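Local coordinates for protein synaptotagmin-1 (Arabidopsis thaliana, PDB 7ATP) that helps maintain plasma membrane integrity during freezing and osmotic stress, this chain being its calcium- and probably phospholipid-binding first C2 domain, at residues D30-I35 against S77-E82; R21-M26 against N86-G91; M100-H105 against L136-F141; V7-V12 against K63-D68. One frame throughout, in Å; residues are numbered along the deposited sequence.

Interaction 1 (D30-I35 against S77-E82). With CA (calcium ion), chain B; CA (calcium ion), chain C.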
# COMPACT_ATOMS: atom_id res chain seq x y z
N ASP A 30 12.01 8.41 -5.15
CA ASP A 30 11.08 9.27 -4.42
C ASP A 30 9.80 8.48 -4.24
O ASP A 30 8.81 8.72 -4.93
CB ASP A 30 10.86 10.57 -5.18
CG ASP A 30 12.17 11.18 -5.69
OD1 ASP A 30 12.99 11.61 -4.85
OD2 ASP A 30 12.44 11.21 -6.93
N PRO A 31 9.80 7.49 -3.34
CA PRO A 31 8.68 6.55 -3.28
C PRO A 31 7.44 7.21 -2.72
O PRO A 31 7.50 8.11 -1.89
CB PRO A 31 9.18 5.44 -2.36
CG PRO A 31 10.23 6.06 -1.56
CD PRO A 31 10.91 7.04 -2.49
N PHE A 32 6.29 6.76 -3.24
CA PHE A 32 5.02 6.92 -2.56
C PHE A 32 4.23 5.67 -2.87
O PHE A 32 4.60 4.88 -3.74
CB PHE A 32 4.27 8.18 -2.98
CG PHE A 32 3.86 8.20 -4.44
CD1 PHE A 32 4.77 8.53 -5.43
CD2 PHE A 32 2.55 7.92 -4.80
CE1 PHE A 32 4.39 8.57 -6.76
CE2 PHE A 32 2.16 7.95 -6.14
CZ PHE A 32 3.09 8.27 -7.12
N VAL A 33 3.14 5.46 -2.14
CA VAL A 33 2.37 4.22 -2.26
C VAL A 33 0.95 4.55 -2.68
O VAL A 33 0.32 5.46 -2.12
CB VAL A 33 2.36 3.44 -0.93
CG1 VAL A 33 1.70 2.11 -1.15
CG2 VAL A 33 3.75 3.27 -0.42
N LYS A 34 0.42 3.78 -3.62
CA LYS A 34 -0.97 3.88 -4.02
C LYS A 34 -1.72 2.69 -3.44
O LYS A 34 -1.30 1.55 -3.61
CB LYS A 34 -1.14 3.89 -5.53
CG LYS A 34 -2.52 4.31 -6.00
CD LYS A 34 -2.56 4.54 -7.53
CE LYS A 34 -2.96 3.27 -8.30
NZ LYS A 34 -4.20 3.47 -9.11
N ILE A 35 -2.85 2.96 -2.80
CA ILE A 35 -3.64 1.90 -2.19
C ILE A 35 -5.01 1.91 -2.82
O ILE A 35 -5.73 2.92 -2.75
CB ILE A 35 -3.76 2.07 -0.67
CG1 ILE A 35 -2.39 2.26 -0.02
CG2 ILE A 35 -4.42 0.85 -0.07
CD1 ILE A 35 -2.04 3.71 0.18
N SER A 77 0.58 -0.31 -4.50
CA SER A 77 1.51 -0.08 -5.60
C SER A 77 2.52 0.97 -5.17
O SER A 77 2.13 2.06 -4.73
CB SER A 77 0.79 0.40 -6.85
OG SER A 77 -0.38 -0.37 -7.06
N VAL A 78 3.81 0.65 -5.28
CA VAL A 78 4.87 1.58 -4.90
C VAL A 78 5.43 2.22 -6.15
O VAL A 78 5.91 1.52 -7.05
CB VAL A 78 5.98 0.87 -4.12
CG1 VAL A 78 7.03 1.90 -3.73
CG2 VAL A 78 5.42 0.20 -2.93
N TYR A 79 5.39 3.55 -6.20
CA TYR A 79 5.86 4.32 -7.34
C TYR A 79 6.95 5.29 -6.92
O TYR A 79 7.01 5.74 -5.77
CB TYR A 79 4.72 5.12 -7.97
CG TYR A 79 3.65 4.30 -8.65
CD1 TYR A 79 3.79 3.90 -9.98
CD2 TYR A 79 2.47 3.98 -8.00
CE1 TYR A 79 2.79 3.17 -10.62
CE2 TYR A 79 1.47 3.26 -8.62
CZ TYR A 79 1.63 2.86 -9.94
OH TYR A 79 0.62 2.14 -10.55
N ASP A 80 7.81 5.60 -7.88
CA ASP A 80 8.85 6.61 -7.73
C ASP A 80 8.42 7.88 -8.47
O ASP A 80 8.38 7.91 -9.70
CB ASP A 80 10.17 6.06 -8.25
CG ASP A 80 11.17 7.16 -8.56
OD1 ASP A 80 11.30 8.13 -7.78
OD2 ASP A 80 11.87 7.02 -9.57
N TRP A 81 8.11 8.92 -7.71
CA TRP A 81 7.67 10.17 -8.30
C TRP A 81 8.77 10.73 -9.19
O TRP A 81 9.95 10.64 -8.86
CB TRP A 81 7.31 11.15 -7.19
CG TRP A 81 7.06 12.61 -7.57
CD1 TRP A 81 5.85 13.19 -7.84
CD2 TRP A 81 8.02 13.67 -7.61
NE1 TRP A 81 6.01 14.54 -8.05
CE2 TRP A 81 7.34 14.86 -7.92
CE3 TRP A 81 9.39 13.73 -7.38
CZ2 TRP A 81 7.99 16.09 -8.06
CZ3 TRP A 81 10.03 14.96 -7.50
CH2 TRP A 81 9.33 16.11 -7.84
N GLU A 82 8.40 11.27 -10.33
CA GLU A 82 9.37 11.86 -11.23
C GLU A 82 9.15 13.35 -11.35
O GLU A 82 8.01 13.84 -11.29
CB GLU A 82 9.33 11.22 -12.62
CG GLU A 82 9.53 9.71 -12.60
CD GLU A 82 10.93 9.31 -12.13
OE1 GLU A 82 11.64 8.63 -12.91
OE2 GLU A 82 11.33 9.69 -11.01
CA CA B . 12.38 9.87 -8.91
CA CA C . 13.17 7.66 -11.57
O HOH W 1 13.15 11.86 -9.63
O HOH W 2 14.61 8.67 -13.15

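Interaction 2 (R21-M26 against N86-G91). With CA (calcium ion), chain C; CA (calcium ion), chain B.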
# COMPACT_ATOMS: atom_id res chain seq x y z
N ARG A 21 14.53 -0.33 -4.64
CA ARG A 21 15.55 -0.29 -5.67
C ARG A 21 15.87 1.14 -6.06
O ARG A 21 15.00 2.01 -6.02
CB ARG A 21 15.10 -1.06 -6.90
CG ARG A 21 15.31 -2.54 -6.79
CD ARG A 21 16.79 -2.86 -6.84
NE ARG A 21 17.02 -4.27 -7.14
CZ ARG A 21 18.23 -4.80 -7.33
NH1 ARG A 21 19.31 -4.04 -7.24
NH2 ARG A 21 18.35 -6.09 -7.60
N LYS A 22 17.12 1.38 -6.44
CA LYS A 22 17.47 2.68 -6.96
C LYS A 22 16.74 2.90 -8.27
O LYS A 22 16.74 2.04 -9.15
CB LYS A 22 18.97 2.80 -7.16
CG LYS A 22 19.76 2.92 -5.86
CD LYS A 22 21.26 3.06 -6.12
CE LYS A 22 22.04 3.35 -4.84
NZ LYS A 22 23.48 3.71 -5.10
N LYS A 23 16.06 4.02 -8.39
CA LYS A 23 15.32 4.30 -9.60
C LYS A 23 15.60 5.70 -10.15
O LYS A 23 15.01 6.08 -11.16
CB LYS A 23 13.83 4.11 -9.37
CG LYS A 23 13.45 2.64 -9.18
CD LYS A 23 12.31 2.25 -10.11
CE LYS A 23 12.60 0.95 -10.85
NZ LYS A 23 13.17 -0.09 -9.95
N ASP A 24 16.50 6.45 -9.52
CA ASP A 24 16.85 7.79 -9.98
C ASP A 24 18.34 7.87 -10.21
O ASP A 24 19.12 7.15 -9.58
CB ASP A 24 16.45 8.87 -8.98
CG ASP A 24 14.98 9.18 -9.02
OD1 ASP A 24 14.36 8.91 -10.08
OD2 ASP A 24 14.44 9.69 -8.00
N LEU A 25 18.72 8.80 -11.09
CA LEU A 25 20.13 9.06 -11.35
C LEU A 25 20.88 9.33 -10.06
O LEU A 25 22.02 8.88 -9.88
CB LEU A 25 20.27 10.23 -12.31
CG LEU A 25 21.61 10.33 -13.02
CD1 LEU A 25 21.91 9.00 -13.71
CD2 LEU A 25 21.54 11.46 -14.03
N MET A 26 20.27 10.08 -9.14
CA MET A 26 20.85 10.31 -7.83
C MET A 26 19.75 10.58 -6.82
O MET A 26 18.73 11.21 -7.13
CB MET A 26 21.84 11.48 -7.85
CG MET A 26 21.22 12.85 -7.92
SD MET A 26 22.49 14.08 -8.32
CE MET A 26 22.57 13.94 -10.11
N ASN A 86 5.45 10.92 -15.75
CA ASN A 86 4.64 10.23 -14.77
C ASN A 86 5.51 9.42 -13.83
O ASN A 86 6.63 9.03 -14.18
CB ASN A 86 3.63 9.32 -15.47
CG ASN A 86 2.36 10.06 -15.86
OD1 ASN A 86 1.97 11.02 -15.19
ND2 ASN A 86 1.71 9.62 -16.93
N PRO A 87 5.02 9.16 -12.62
CA PRO A 87 5.78 8.31 -11.70
C PRO A 87 6.05 6.98 -12.37
O PRO A 87 5.30 6.55 -13.25
CB PRO A 87 4.83 8.16 -10.50
CG PRO A 87 4.01 9.41 -10.55
CD PRO A 87 3.76 9.62 -12.03
N GLU A 88 7.15 6.33 -11.97
CA GLU A 88 7.48 5.01 -12.50
C GLU A 88 7.25 3.96 -11.43
O GLU A 88 7.70 4.11 -10.29
CB GLU A 88 8.92 4.95 -13.00
CG GLU A 88 10.00 5.23 -12.01
CD GLU A 88 11.38 4.96 -12.59
OE1 GLU A 88 11.60 3.86 -13.16
OE2 GLU A 88 12.25 5.86 -12.50
N LYS A 89 6.55 2.90 -11.81
CA LYS A 89 6.26 1.81 -10.91
C LYS A 89 7.56 1.28 -10.31
O LYS A 89 8.60 1.25 -10.98
CB LYS A 89 5.53 0.69 -11.65
CG LYS A 89 5.15 -0.50 -10.77
CD LYS A 89 4.02 -0.17 -9.81
CE LYS A 89 2.80 -1.06 -10.07
NZ LYS A 89 2.33 -0.96 -11.48
N MET A 90 7.50 0.88 -9.04
CA MET A 90 8.60 0.20 -8.38
C MET A 90 8.24 -1.20 -7.89
O MET A 90 9.11 -1.89 -7.34
CB MET A 90 9.11 1.03 -7.20
CG MET A 90 9.73 2.33 -7.60
SD MET A 90 10.09 3.26 -6.14
CE MET A 90 11.61 2.50 -5.56
N GLY A 91 7.01 -1.63 -8.07
CA GLY A 91 6.58 -2.90 -7.54
C GLY A 91 5.25 -2.78 -6.84
O GLY A 91 4.84 -1.67 -6.49
CA CA C . 13.17 7.66 -11.57
CA CA B . 12.38 9.87 -8.91
O HOH W 1 13.15 11.86 -9.63
O HOH W 2 14.61 8.67 -13.15

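Interaction 3 (M100-H105 against L136-F141)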
# COMPACT_ATOMS: atom_id res chain seq x y z
N MET A 100 -7.94 -11.18 8.20
CA MET A 100 -8.02 -10.42 9.44
C MET A 100 -9.27 -10.77 10.22
O MET A 100 -10.20 -11.42 9.72
CB MET A 100 -8.01 -8.92 9.18
CG MET A 100 -9.39 -8.38 8.82
SD MET A 100 -9.30 -7.17 7.50
CE MET A 100 -8.02 -7.95 6.51
N VAL A 101 -9.28 -10.30 11.47
CA VAL A 101 -10.40 -10.41 12.39
C VAL A 101 -10.75 -9.00 12.85
O VAL A 101 -9.84 -8.18 13.02
CB VAL A 101 -10.05 -11.32 13.58
CG1 VAL A 101 -10.90 -10.98 14.79
CG2 VAL A 101 -10.21 -12.78 13.19
N PRO A 102 -12.02 -8.67 13.04
CA PRO A 102 -12.37 -7.34 13.53
C PRO A 102 -11.75 -7.02 14.89
O PRO A 102 -11.56 -7.90 15.74
CB PRO A 102 -13.90 -7.38 13.61
CG PRO A 102 -14.27 -8.32 12.53
CD PRO A 102 -13.21 -9.39 12.54
N ASP A 103 -11.42 -5.74 15.08
CA ASP A 103 -10.93 -5.18 16.34
C ASP A 103 -9.57 -5.75 16.74
O ASP A 103 -9.30 -5.92 17.93
CB ASP A 103 -11.94 -5.39 17.47
CG ASP A 103 -13.34 -4.99 17.06
OD1 ASP A 103 -13.51 -3.90 16.49
OD2 ASP A 103 -14.28 -5.79 17.31
N GLU A 104 -8.69 -6.02 15.78
CA GLU A 104 -7.35 -6.52 16.10
C GLU A 104 -6.33 -5.86 15.20
O GLU A 104 -6.49 -5.84 13.97
CB GLU A 104 -7.28 -8.04 15.98
CG GLU A 104 -6.47 -8.73 17.08
CD GLU A 104 -4.97 -8.58 16.91
OE1 GLU A 104 -4.27 -8.28 17.90
OE2 GLU A 104 -4.49 -8.77 15.77
N HIS A 105 -5.27 -5.33 15.81
CA HIS A 105 -4.21 -4.59 15.13
C HIS A 105 -3.26 -5.60 14.50
O HIS A 105 -2.40 -6.15 15.18
CB HIS A 105 -3.49 -3.69 16.12
CG HIS A 105 -3.47 -2.24 15.75
ND1 HIS A 105 -4.02 -1.26 16.56
CD2 HIS A 105 -2.94 -1.59 14.69
CE1 HIS A 105 -3.84 -0.08 16.00
NE2 HIS A 105 -3.19 -0.25 14.86
N LEU A 136 -3.40 -3.41 9.33
CA LEU A 136 -4.82 -3.37 9.05
C LEU A 136 -5.61 -3.54 10.34
O LEU A 136 -5.22 -4.29 11.23
CB LEU A 136 -5.21 -4.47 8.08
CG LEU A 136 -5.11 -4.09 6.62
CD1 LEU A 136 -3.68 -3.86 6.20
CD2 LEU A 136 -5.71 -5.21 5.83
N LEU A 137 -6.74 -2.83 10.41
CA LEU A 137 -7.67 -2.97 11.52
C LEU A 137 -9.07 -2.89 10.93
O LEU A 137 -9.44 -1.86 10.36
CB LEU A 137 -7.43 -1.89 12.57
CG LEU A 137 -8.10 -1.99 13.93
CD1 LEU A 137 -7.16 -1.46 15.01
CD2 LEU A 137 -9.39 -1.20 13.91
N TYR A 138 -9.81 -3.98 11.03
CA TYR A 138 -11.17 -4.07 10.50
C TYR A 138 -12.17 -3.78 11.61
O TYR A 138 -12.02 -4.27 12.73
CB TYR A 138 -11.46 -5.44 9.91
CG TYR A 138 -12.84 -5.52 9.31
CD1 TYR A 138 -13.33 -4.50 8.52
CD2 TYR A 138 -13.65 -6.63 9.52
CE1 TYR A 138 -14.59 -4.55 7.96
CE2 TYR A 138 -14.92 -6.70 8.97
CZ TYR A 138 -15.38 -5.66 8.19
OH TYR A 138 -16.64 -5.71 7.62
N LYS A 139 -13.19 -3.01 11.27
CA LYS A 139 -14.24 -2.69 12.22
C LYS A 139 -15.59 -2.70 11.50
O LYS A 139 -15.85 -1.85 10.65
CB LYS A 139 -13.97 -1.35 12.89
CG LYS A 139 -13.10 -1.47 14.15
CD LYS A 139 -12.95 -0.14 14.88
CE LYS A 139 -13.27 -0.29 16.37
NZ LYS A 139 -12.44 -1.33 17.04
N PRO A 140 -16.46 -3.68 11.80
CA PRO A 140 -17.79 -3.70 11.18
C PRO A 140 -18.82 -2.95 12.02
O PRO A 140 -18.50 -2.46 13.11
CB PRO A 140 -18.11 -5.19 11.10
CG PRO A 140 -17.39 -5.77 12.29
CD PRO A 140 -16.18 -4.91 12.56
N PHE A 141 -20.06 -2.88 11.54
CA PHE A 141 -21.07 -2.04 12.18
C PHE A 141 -21.76 -2.72 13.36
O PHE A 141 -22.02 -2.06 14.37
CB PHE A 141 -22.09 -1.58 11.14
CG PHE A 141 -21.52 -0.64 10.12
CD1 PHE A 141 -21.41 0.72 10.39
CD2 PHE A 141 -21.08 -1.10 8.89
CE1 PHE A 141 -20.87 1.60 9.45
CE2 PHE A 141 -20.55 -0.22 7.95
CZ PHE A 141 -20.44 1.13 8.23

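Interaction 4 (V7-V12 against K63-D68)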
# COMPACT_ATOMS: atom_id res chain seq x y z
N VAL A 7 -20.69 -2.65 4.67
CA VAL A 7 -20.84 -3.49 5.85
C VAL A 7 -19.77 -3.23 6.90
O VAL A 7 -19.86 -3.77 8.01
CB VAL A 7 -20.87 -4.98 5.47
CG1 VAL A 7 -21.76 -5.21 4.26
CG2 VAL A 7 -19.46 -5.50 5.20
N GLY A 8 -18.76 -2.42 6.60
CA GLY A 8 -17.68 -2.18 7.54
C GLY A 8 -16.61 -1.30 6.94
O GLY A 8 -16.63 -0.96 5.74
N ILE A 9 -15.66 -0.91 7.79
CA ILE A 9 -14.54 -0.08 7.38
C ILE A 9 -13.26 -0.76 7.81
O ILE A 9 -13.18 -1.34 8.89
CB ILE A 9 -14.62 1.33 8.00
CG1 ILE A 9 -15.96 2.00 7.68
CG2 ILE A 9 -13.47 2.18 7.50
CD1 ILE A 9 -15.99 2.75 6.37
N VAL A 10 -12.26 -0.71 6.94
CA VAL A 10 -10.93 -1.22 7.26
C VAL A 10 -10.00 -0.03 7.38
O VAL A 10 -10.09 0.92 6.61
CB VAL A 10 -10.44 -2.22 6.19
CG1 VAL A 10 -10.53 -1.61 4.81
CG2 VAL A 10 -9.02 -2.69 6.51
N HIS A 11 -9.13 -0.08 8.38
CA HIS A 11 -8.18 0.99 8.63
C HIS A 11 -6.81 0.50 8.21
O HIS A 11 -6.30 -0.49 8.75
CB HIS A 11 -8.23 1.41 10.10
CG HIS A 11 -9.49 2.12 10.48
ND1 HIS A 11 -10.70 1.47 10.64
CD2 HIS A 11 -9.74 3.43 10.71
CE1 HIS A 11 -11.63 2.35 10.97
NE2 HIS A 11 -11.07 3.55 11.01
N VAL A 12 -6.22 1.16 7.21
CA VAL A 12 -4.94 0.77 6.64
C VAL A 12 -3.91 1.78 7.08
O VAL A 12 -4.08 2.98 6.85
CB VAL A 12 -5.00 0.69 5.11
CG1 VAL A 12 -3.78 -0.03 4.58
CG2 VAL A 12 -6.24 -0.00 4.66
N LYS A 63 -8.58 4.85 5.28
CA LYS A 63 -9.73 4.02 5.59
C LYS A 63 -10.54 3.78 4.33
O LYS A 63 -10.62 4.65 3.45
CB LYS A 63 -10.63 4.64 6.68
CG LYS A 63 -11.54 5.75 6.18
CD LYS A 63 -12.51 6.18 7.26
CE LYS A 63 -11.76 6.45 8.55
NZ LYS A 63 -12.00 7.83 9.04
N PHE A 64 -11.14 2.60 4.25
CA PHE A 64 -11.86 2.14 3.08
C PHE A 64 -13.21 1.55 3.45
O PHE A 64 -13.31 0.76 4.40
CB PHE A 64 -11.06 1.07 2.35
CG PHE A 64 -9.77 1.54 1.82
CD1 PHE A 64 -8.63 1.47 2.60
CD2 PHE A 64 -9.69 2.06 0.54
CE1 PHE A 64 -7.44 1.90 2.10
CE2 PHE A 64 -8.49 2.50 0.04
CZ PHE A 64 -7.37 2.42 0.82
N SER A 65 -14.23 1.91 2.67
CA SER A 65 -15.57 1.35 2.82
C SER A 65 -15.59 -0.09 2.32
O SER A 65 -15.47 -0.33 1.12
CB SER A 65 -16.59 2.19 2.06
OG SER A 65 -17.44 2.88 2.95
N VAL A 66 -15.75 -1.03 3.25
CA VAL A 66 -15.83 -2.45 2.89
C VAL A 66 -17.25 -2.78 2.49
O VAL A 66 -18.21 -2.47 3.21
CB VAL A 66 -15.36 -3.33 4.05
CG1 VAL A 66 -15.47 -4.80 3.67
CG2 VAL A 66 -13.95 -2.98 4.43
N ARG A 67 -17.41 -3.42 1.33
CA ARG A 67 -18.70 -3.97 0.94
C ARG A 67 -18.77 -5.48 1.19
O ARG A 67 -19.79 -5.96 1.70
CB ARG A 67 -19.00 -3.65 -0.53
CG ARG A 67 -19.53 -2.22 -0.76
CD ARG A 67 -18.40 -1.20 -0.97
NE ARG A 67 -18.83 0.18 -0.75
CZ ARG A 67 -19.25 1.01 -1.71
NH1 ARG A 67 -19.61 2.26 -1.40
NH2 ARG A 67 -19.31 0.61 -2.97
N ASP A 68 -17.72 -6.23 0.87
CA ASP A 68 -17.66 -7.62 1.31
C ASP A 68 -16.23 -8.07 1.60
O ASP A 68 -15.38 -8.04 0.70
CB ASP A 68 -18.26 -8.58 0.29
CG ASP A 68 -18.14 -10.03 0.74
OD1 ASP A 68 -19.09 -10.54 1.37
OD2 ASP A 68 -17.07 -10.63 0.50

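Interaction 1 (D30-I35 against S77-E82)
Ser77 and Lys34 form the first hydrogen-bonded pair between antiparallel strands 31-35 and 77-80, Lys34 N reaching Ser77 O at 2.7 Å. The small, polar serine suits its place beside the lysine stem on a partly exposed face. Val78, on the other face, pairs with Val33; both are beta-branched, which suits extended backbone, and the face carrying Pro31, Val33 and Val78 is buried. Tyr79 returns to the face of Phe32 and Lys34. Tyr79 CB lies over one face of the Phe32 ring, 3.6 Å from Phe32 CZ, while the two rings, with planes 26° apart, are slid so far that they barely overlap. Phe32 CG lies between the backbone N and the carbonyl carbon (chi1 64°), which brings the ring back over the neighbouring strand.

Asp80 ends the ladder and begins the metal site. Its OD1 accepts the Asp30 N-H at 2.7 Å from above the carboxylate plane and also binds a calcium ion; its OD2 binds the second calcium. Trp81 N bonds to Asp30 O. Asp30 OD2 binds the first ion at 2.4 Å, Asp30 OD1 being hydrogen-bonded to Lys52 N, and Trp81 O is a further ligand. Glu82 OE2 bridges both ions, and Asp24 completes the first ion's shell. Hard oxygen ligands suit calcium, and so many carboxylates would probably repel one another strongly without the two cations.

Interaction 2 (R21-M26 against N86-G91)
Glu88 OE2 and the backbone oxygen of Lys23 converge on one calcium ion, at 2.2 Å and 2.5 Å, and Asp24 OD1 joins them. The two segments share no hydrogen bond; the metal brings their polar atoms together, and it explains why Lys23 O and Glu88 OE2, both acceptors, can lie 3.1 Å apart. Asp24 OD1 bridges to the second calcium, which it chelates together with OD2 at 2.3 Å. A short aspartate suits this loop close to the ions, whereas Glu88, on strand 88-96, reaches its ion with a longer chain, extended beyond CG.

This is the calcium-binding end of the C2 beta-sandwich, where loops and the adjoining strand ends supply the ligands; Asp80 and Glu82 complete the shell of the Glu88-bound ion. Beside the metals the contact turns apolar. The Lys23 stem bends at its later torsions (chi2 -128°), and Lys23 CD packs on Met90 CG at 3.6 Å as the two chains run past one another head to tail. Lys23 NZ stays 5.3 Å from Glu88 OE1, too far for a salt bridge. Flexible Met90 folds its CE to 3.5 Å from Arg21 O, and with Gly91 it faces Val78 in a classic beta bulge.

Interaction 3 (M100-H105 against L136-F141)
The loop leading into strand 106-111 lies against the end of strand 131-140, Pro102 and Asp103 of the loop meeting Tyr138 and Lys139 of the strand. Asp103 N gives Tyr138 O a hydrogen bond of 2.8 Å, nearly straight at 166°. The Asp103 carboxylate then turns to the strand's next residue: Lys139 NZ forms a salt bridge with Asp103 OD1 at 2.8 Å, approaching on the anti side and 31° out of the carboxylate plane. The lysine chain bends at its third and fourth torsions to bring NZ there. A charged pair suits this exposed surface.

Pro102 supplies apolar contacts. Its CG touches Tyr138 CD2 at 3.5 Å; Tyr138 CG stands opposite the backbone N (chi1 -178°), which sends the ring alongside Pro102 with the same heading. Pro102 CB touches Pro140 CD at 3.5 Å, the two rings crossing at about a right angle. Proline suits this place because its rigid ring offers a compact apolar surface. The strand belongs to the four-stranded sheet of the C2 sandwich, running between strands 8-18 and 106-111 and bonding through Leu137 and Lys139 to His11 and Ile9.

Deeper in, Met100 crosses both Tyr138 and Leu136. Its SD lies 3.7 Å from Tyr138 CB and oblique to the ring, a Met-aromatic contact, while its CE touches Leu136 CD2 at 3.6 Å; the flexible, bent thioether touches both. At the loop's far end Leu137 CD1 sits over one face of the His105 imidazole, 3.7 Å from its centroid, in a CH-pi contact.

Interaction 4 (V7-V12 against K63-D68)
The Phe64 ring presents its edge to Val12, whose CG2 lies near the ring plane at 3.4 Å from Phe64 CE1. A large aromatic suits this buried face: Phe64 extends into the core between the sheets to meet Ile35 and Leu37, and its ring forms a cation-pi contact with Lys45. The other flat group, the His11 imidazole, has Lys63 CB above one face, off-centre, on the more exposed side of the sheet. There Ile9 spreads over the neighbouring strand, CG2 on Lys63 CB and CD1 on Ser65 OG.

Val10 CG1 lies between the backbone N and the carbonyl carbon (chi1 53°), which sets it 3.7 Å from both Phe64 CB and Val66 CG2. Phe64 and Val10 make a hydrogen-bonded pair, each N···O hydrogen bond 3.1 Å (Val10 N to Phe64 O, and Phe64 N to Val10 O), and Val66 N bonds to Gly8 O at 2.6 Å. Val66 O takes the Val7 N-H at 2.9 Å and, weakly, that of Gly8. Gly8, without a side chain, suits this place close to Val66 CB. Val7 and Gly8 thus both face Val66, a classic beta bulge where strand 8-18 begins, in the antiparallel sheet of a C2 beta-sandwich.

How the interactions relate
The contacts occupy two ends of one C2 beta-sandwich. Interactions 1 and 2, centres 8 Å apart, share both calcium ions and the sheet in which strand 73-80 neighbours 31-37 and 88-96; along the chain, interaction 1 is nested within the loop closed by interaction 2. Interactions 3 and 4, centres 9 Å apart, meet in the other sheet, where strands 8-18 and 131-140 are neighbours. Interaction 3 follows the rest along the chain, whereas interaction 4 alternates with interactions 1 and 2. The ends are far apart, interactions 2 and 3 about 33 Å between centres, but Ile35 of interaction 1 packs on Phe64 of interaction 4, so the two sheets meet there in the core of the sandwich.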